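Local structure of probable glutaminase ybaS (Escherichia coli, 1U60) at residues I127-E130 with Q134-Q137; A76-G81 with A228-Y233. The protein catalyses the hydrolysis of L-glutamine to L-glutamate and ammonium as a member of the glutaminase family. One frame throughout, in Å; residues are numbered along the deposited sequence.

Interaction 1 (I127-E130 with Q134-Q137); sequences INAE and QRWQ
I127 gives its carbonyl to the guanidinium of R135: NH1 donates to I127 O over 2.8 Å, but the N-H...O angle of 135° shows a bent bond, and the oxygen sits well off the guanidinium plane. Beside it, I127 CB lies 3.6 Å from R135 NH1, while the rest of the isoleucine leads off to T72, L75 and A76 on helix 68-80. A129 then lays its methyl over one guanidinium face, offset toward the rim, and the same CB meets R135 CB at 3.6 Å. Residues 127-130 make up most of a short connection between helices 117-126 and 132-147, to which the second helix reaches back with its first turn. The R135 chain leaves the helix extended through chi1 and chi2, then bends at chi3 (-59°), turning the guanidinium toward I127 and A129; E187 pairs with NE, T124 O takes a further bond from NH1, and a water accepts from NH2 and may donate to I127 O. At E130 the backbone N donates to Q134 OE1 over 2.7 Å, nearly straight at 167° and in the carbonyl plane of the amide. The same OE1 lies 3.3 Å from E130 CB, with the two side chains running side by side, pointing the same way.

Interaction 2 (A76-G81 with A228-Y233); sequences ALEDVG and ADNVPY
The C-terminal turn of helix 68-80 packs here against residues 228-233 at the start of helix 231-241, within the helical part of the glutaminase fold. Two residues of 76-81, L77 and E78, carry the contact, and they meet N230 in different ways. L77 CB lies against the amide carbon of N230, CG, at 4.0 Å, while its CD1 reaches on to Y233 CB, also at 4.0 Å, an apolar touch made by the aliphatic root of the tyrosine. The polar link is a single direct hydrogen bond: N230 ND2 donates to E78 OE2 over 2.9 Å with an N-H...O angle of 174°. It is straight at the donor, and OE2 lies in the amide plane of N230; the carboxylate, however, is met from above, 68° out of its plane. A bend at chi2 (-66°) folds the glutamate chain and brings OE2 to this position, where Q227 N donates to the same oxygen. N230 ND2 has a second partner, a water 3.1 Å from it that in turn donates to L77 O at 2.8 Å, so the amide is tied both to a side chain and, indirectly, to the backbone at the helix end. P82 touches L77, N230 and Y233, and the ring of Y252 of the second subunit meets that of Y233, placing the contact beside the subunit interface. This is plain interhelical packing in the helical part of a fold whose family belongs to the beta-lactamase clan, with buried N230 bonded to E78 and water beside the apolar L77-Y233 touch.

Helix 68-80 connects the two contacts, whose centres are about 17 Å apart. Interaction 2 uses its last turn directly, and interaction 1 leans on it from another side: D79 OD2 lies 2.9 Å from N128 N, a probable hydrogen bond, and I127 CD1 packs 3.5 Å from A76 N. R138 of helix 132-147 adds a salt bridge to the same D79 oxygen. Along the chain, interaction 1 is local and nested inside the long loop closed by interaction 2, whose segments are 147 residues apart. The helix end is thus held between the 127-130 connection and helix 231-241, joining sequence-distant parts of one glutaminase family region.

Interaction 1 (I127-E130 with Q134-Q137)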
loop_
_atom_site.group_PDB
_atom_site.type_symbol
_atom_site.label_atom_id
_atom_site.label_comp_id
_atom_site.label_asym_id
_atom_site.label_seq_id
_atom_site.Cartn_x
_atom_site.Cartn_y
_atom_site.Cartn_z
ATOM N N ILE A 127 -18.881 11.415 10.464
ATOM C CA ILE A 127 -18.513 12.675 11.142
ATOM C C ILE A 127 -19.547 13.012 12.232
ATOM O O ILE A 127 -20.730 12.809 12.015
ATOM C CB ILE A 127 -18.455 13.817 9.970
ATOM C CG1 ILE A 127 -17.290 13.509 9.071
ATOM C CG2 ILE A 127 -18.410 15.284 10.414
ATOM C CD1 ILE A 127 -16.168 13.079 9.753
ATOM N N ASN A 128 -19.106 13.510 13.383
ATOM C CA ASN A 128 -20.051 13.982 14.412
ATOM C C ASN A 128 -20.794 15.237 13.895
ATOM O O ASN A 128 -20.193 16.185 13.389
ATOM C CB ASN A 128 -19.288 14.406 15.689
ATOM C CG ASN A 128 -18.703 13.256 16.497
ATOM O OD1 ASN A 128 -17.855 13.507 17.366
ATOM N ND2 ASN A 128 -19.199 12.055 16.310
ATOM N N ALA A 129 -22.108 15.251 14.008
ATOM C CA ALA A 129 -22.923 16.384 13.535
ATOM C C ALA A 129 -24.347 16.235 14.022
ATOM O O ALA A 129 -24.918 15.144 13.936
ATOM C CB ALA A 129 -22.953 16.440 12.005
ATOM N N GLU A 130 -24.938 17.340 14.458
ATOM C CA GLU A 130 -26.336 17.355 14.911
ATOM C C GLU A 130 -27.307 17.458 13.762
ATOM O O GLU A 130 -28.470 17.086 13.900
ATOM C CB GLU A 130 -26.567 18.577 15.806
ATOM C CG GLU A 130 -25.813 18.468 17.101
ATOM C CD GLU A 130 -26.590 17.677 18.121
ATOM O OE1 GLU A 130 -27.386 18.316 18.865
ATOM O OE2 GLU A 130 -26.430 16.427 18.152
ATOM N N GLN A 134 -24.341 21.539 9.992
ATOM C CA GLN A 134 -23.197 21.402 10.875
ATOM C C GLN A 134 -22.204 20.401 10.277
ATOM O O GLN A 134 -20.997 20.632 10.356
ATOM C CB GLN A 134 -23.607 20.927 12.253
ATOM C CG GLN A 134 -22.429 20.768 13.187
ATOM C CD GLN A 134 -22.819 20.496 14.626
ATOM O OE1 GLN A 134 -23.538 19.553 14.895
ATOM N NE2 GLN A 134 -22.271 21.267 15.551
ATOM N N ARG A 135 -22.726 19.325 9.694
ATOM C CA ARG A 135 -21.866 18.313 9.071
ATOM C C ARG A 135 -20.986 18.998 8.013
ATOM O O ARG A 135 -19.782 18.800 7.972
ATOM C CB ARG A 135 -22.689 17.186 8.468
ATOM C CG ARG A 135 -21.863 16.005 7.919
ATOM C CD ARG A 135 -22.729 14.849 7.365
ATOM N NE ARG A 135 -23.594 14.364 8.417
ATOM C CZ ARG A 135 -23.206 13.603 9.418
ATOM N NH1 ARG A 135 -21.980 13.073 9.495
ATOM N NH2 ARG A 135 -24.090 13.298 10.338
ATOM N N TRP A 136 -21.597 19.867 7.218
ATOM C CA TRP A 136 -20.893 20.568 6.128
ATOM C C TRP A 136 -19.917 21.547 6.730
ATOM O O TRP A 136 -18.758 21.578 6.355
ATOM C CB TRP A 136 -21.885 21.232 5.142
ATOM C CG TRP A 136 -21.218 22.224 4.240
ATOM C CD1 TRP A 136 -21.502 23.585 4.120
ATOM C CD2 TRP A 136 -20.069 21.988 3.440
ATOM N NE1 TRP A 136 -20.622 24.156 3.230
ATOM C CE2 TRP A 136 -19.728 23.209 2.802
ATOM C CE3 TRP A 136 -19.263 20.854 3.191
ATOM C CZ2 TRP A 136 -18.633 23.320 1.938
ATOM C CZ3 TRP A 136 -18.196 20.975 2.332
ATOM C CH2 TRP A 136 -17.883 22.188 1.720
ATOM N N GLN A 137 -20.377 22.338 7.701
ATOM C CA GLN A 137 -19.532 23.364 8.288
ATOM C C GLN A 137 -18.263 22.748 8.886
ATOM O O GLN A 137 -17.196 23.313 8.714
ATOM C CB GLN A 137 -20.277 24.202 9.353
ATOM C CG GLN A 137 -21.220 25.246 8.748
ATOM C CD GLN A 137 -20.584 26.155 7.685
ATOM O OE1 GLN A 137 -19.555 26.773 7.930
ATOM N NE2 GLN A 137 -21.213 26.255 6.523
HETATM O O HOH W 1 -23.084 10.760 11.974
HETATM O O HOH W 2 -26.842 14.851 11.128
#

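Interaction 2 (A76-G81 with A228-Y233)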
loop_
_atom_site.group_PDB
_atom_site.type_symbol
_atom_site.label_atom_id
_atom_site.label_comp_id
_atom_site.label_asym_id
_atom_site.label_seq_id
_atom_site.Cartn_x
_atom_site.Cartn_y
_atom_site.Cartn_z
ATOM N N ALA A 76 -12.823 12.301 10.579
ATOM C CA ALA A 76 -13.474 11.123 11.164
ATOM C C ALA A 76 -12.548 10.504 12.188
ATOM O O ALA A 76 -12.979 10.051 13.255
ATOM C CB ALA A 76 -13.796 10.118 10.125
ATOM N N LEU A 77 -11.254 10.474 11.894
ATOM C CA LEU A 77 -10.298 9.934 12.852
ATOM C C LEU A 77 -10.252 10.749 14.143
ATOM O O LEU A 77 -10.202 10.187 15.250
ATOM C CB LEU A 77 -8.898 9.786 12.239
ATOM C CG LEU A 77 -8.671 8.694 11.175
ATOM C CD1 LEU A 77 -7.432 9.002 10.384
ATOM C CD2 LEU A 77 -8.594 7.317 11.828
ATOM N N GLU A 78 -10.329 12.065 14.037
ATOM C CA GLU A 78 -10.328 12.920 15.210
ATOM C C GLU A 78 -11.616 12.709 15.996
ATOM O O GLU A 78 -11.582 12.662 17.244
ATOM C CB GLU A 78 -10.218 14.408 14.838
ATOM C CG GLU A 78 -8.914 14.805 14.159
ATOM C CD GLU A 78 -7.717 14.649 15.083
ATOM O OE1 GLU A 78 -7.827 15.042 16.276
ATOM O OE2 GLU A 78 -6.687 14.096 14.658
ATOM N N ASP A 79 -12.730 12.534 15.288
ATOM C CA ASP A 79 -14.051 12.349 15.917
ATOM C C ASP A 79 -14.267 11.003 16.593
ATOM O O ASP A 79 -14.732 10.960 17.730
ATOM C CB ASP A 79 -15.171 12.522 14.915
ATOM C CG ASP A 79 -15.482 13.967 14.597
ATOM O OD1 ASP A 79 -14.843 14.917 15.137
ATOM O OD2 ASP A 79 -16.332 14.230 13.722
ATOM N N VAL A 80 -13.936 9.887 15.916
ATOM C CA VAL A 80 -14.310 8.558 16.406
ATOM C C VAL A 80 -13.119 7.602 16.629
ATOM O O VAL A 80 -13.275 6.577 17.264
ATOM C CB VAL A 80 -15.386 7.889 15.504
ATOM C CG1 VAL A 80 -16.628 8.776 15.377
ATOM C CG2 VAL A 80 -14.826 7.502 14.091
ATOM N N GLY A 81 -11.936 7.976 16.141
ATOM C CA GLY A 81 -10.686 7.266 16.372
ATOM C C GLY A 81 -10.438 6.183 15.334
ATOM O O GLY A 81 -11.358 5.840 14.581
ATOM N N ALA A 228 -0.975 13.827 16.123
ATOM C CA ALA A 228 0.113 13.145 15.446
ATOM C C ALA A 228 -0.153 11.653 15.224
ATOM O O ALA A 228 0.191 11.097 14.159
ATOM C CB ALA A 228 1.409 13.361 16.214
ATOM N N ASP A 229 -0.758 10.994 16.219
ATOM C CA ASP A 229 -0.939 9.546 16.175
ATOM C C ASP A 229 -1.975 9.154 15.124
ATOM O O ASP A 229 -2.035 8.006 14.744
ATOM C CB ASP A 229 -1.385 8.986 17.528
ATOM C CG ASP A 229 -0.255 8.916 18.543
ATOM O OD1 ASP A 229 0.965 8.885 18.184
ATOM O OD2 ASP A 229 -0.519 8.854 19.752
ATOM N N ASN A 230 -2.810 10.096 14.708
ATOM C CA ASN A 230 -3.793 9.830 13.643
ATOM C C ASN A 230 -3.212 9.875 12.252
ATOM O O ASN A 230 -3.772 9.264 11.363
ATOM C CB ASN A 230 -5.022 10.751 13.746
ATOM C CG ASN A 230 -5.953 10.327 14.875
ATOM O OD1 ASN A 230 -5.997 9.131 15.211
ATOM N ND2 ASN A 230 -6.692 11.264 15.463
ATOM N N VAL A 231 -2.109 10.586 12.058
ATOM C CA VAL A 231 -1.611 10.823 10.713
ATOM C C VAL A 231 -1.175 9.543 10.009
ATOM O O VAL A 231 -1.475 9.383 8.822
ATOM C CB VAL A 231 -0.548 11.909 10.685
ATOM C CG1 VAL A 231 -0.006 12.081 9.306
ATOM C CG2 VAL A 231 -1.190 13.248 11.097
ATOM N N PRO A 232 -0.466 8.623 10.663
ATOM C CA PRO A 232 -0.053 7.411 9.925
ATOM C C PRO A 232 -1.229 6.613 9.344
ATOM O O PRO A 232 -1.056 5.944 8.328
ATOM C CB PRO A 232 0.736 6.608 10.971
ATOM C CG PRO A 232 1.255 7.639 11.842
ATOM C CD PRO A 232 0.104 8.639 12.029
ATOM N N TYR A 233 -2.416 6.678 9.968
ATOM C CA TYR A 233 -3.584 5.965 9.453
ATOM C C TYR A 233 -4.029 6.601 8.145
ATOM O O TYR A 233 -4.443 5.930 7.212
ATOM C CB TYR A 233 -4.729 6.049 10.448
ATOM C CG TYR A 233 -4.429 5.361 11.770
ATOM C CD1 TYR A 233 -4.354 3.963 11.855
ATOM C CD2 TYR A 233 -4.234 6.108 12.931
ATOM C CE1 TYR A 233 -4.078 3.352 13.047
ATOM C CE2 TYR A 233 -3.979 5.500 14.125
ATOM C CZ TYR A 233 -3.879 4.123 14.181
ATOM O OH TYR A 233 -3.644 3.521 15.380
HETATM O O HOH W 3 -8.705 10.431 17.642
#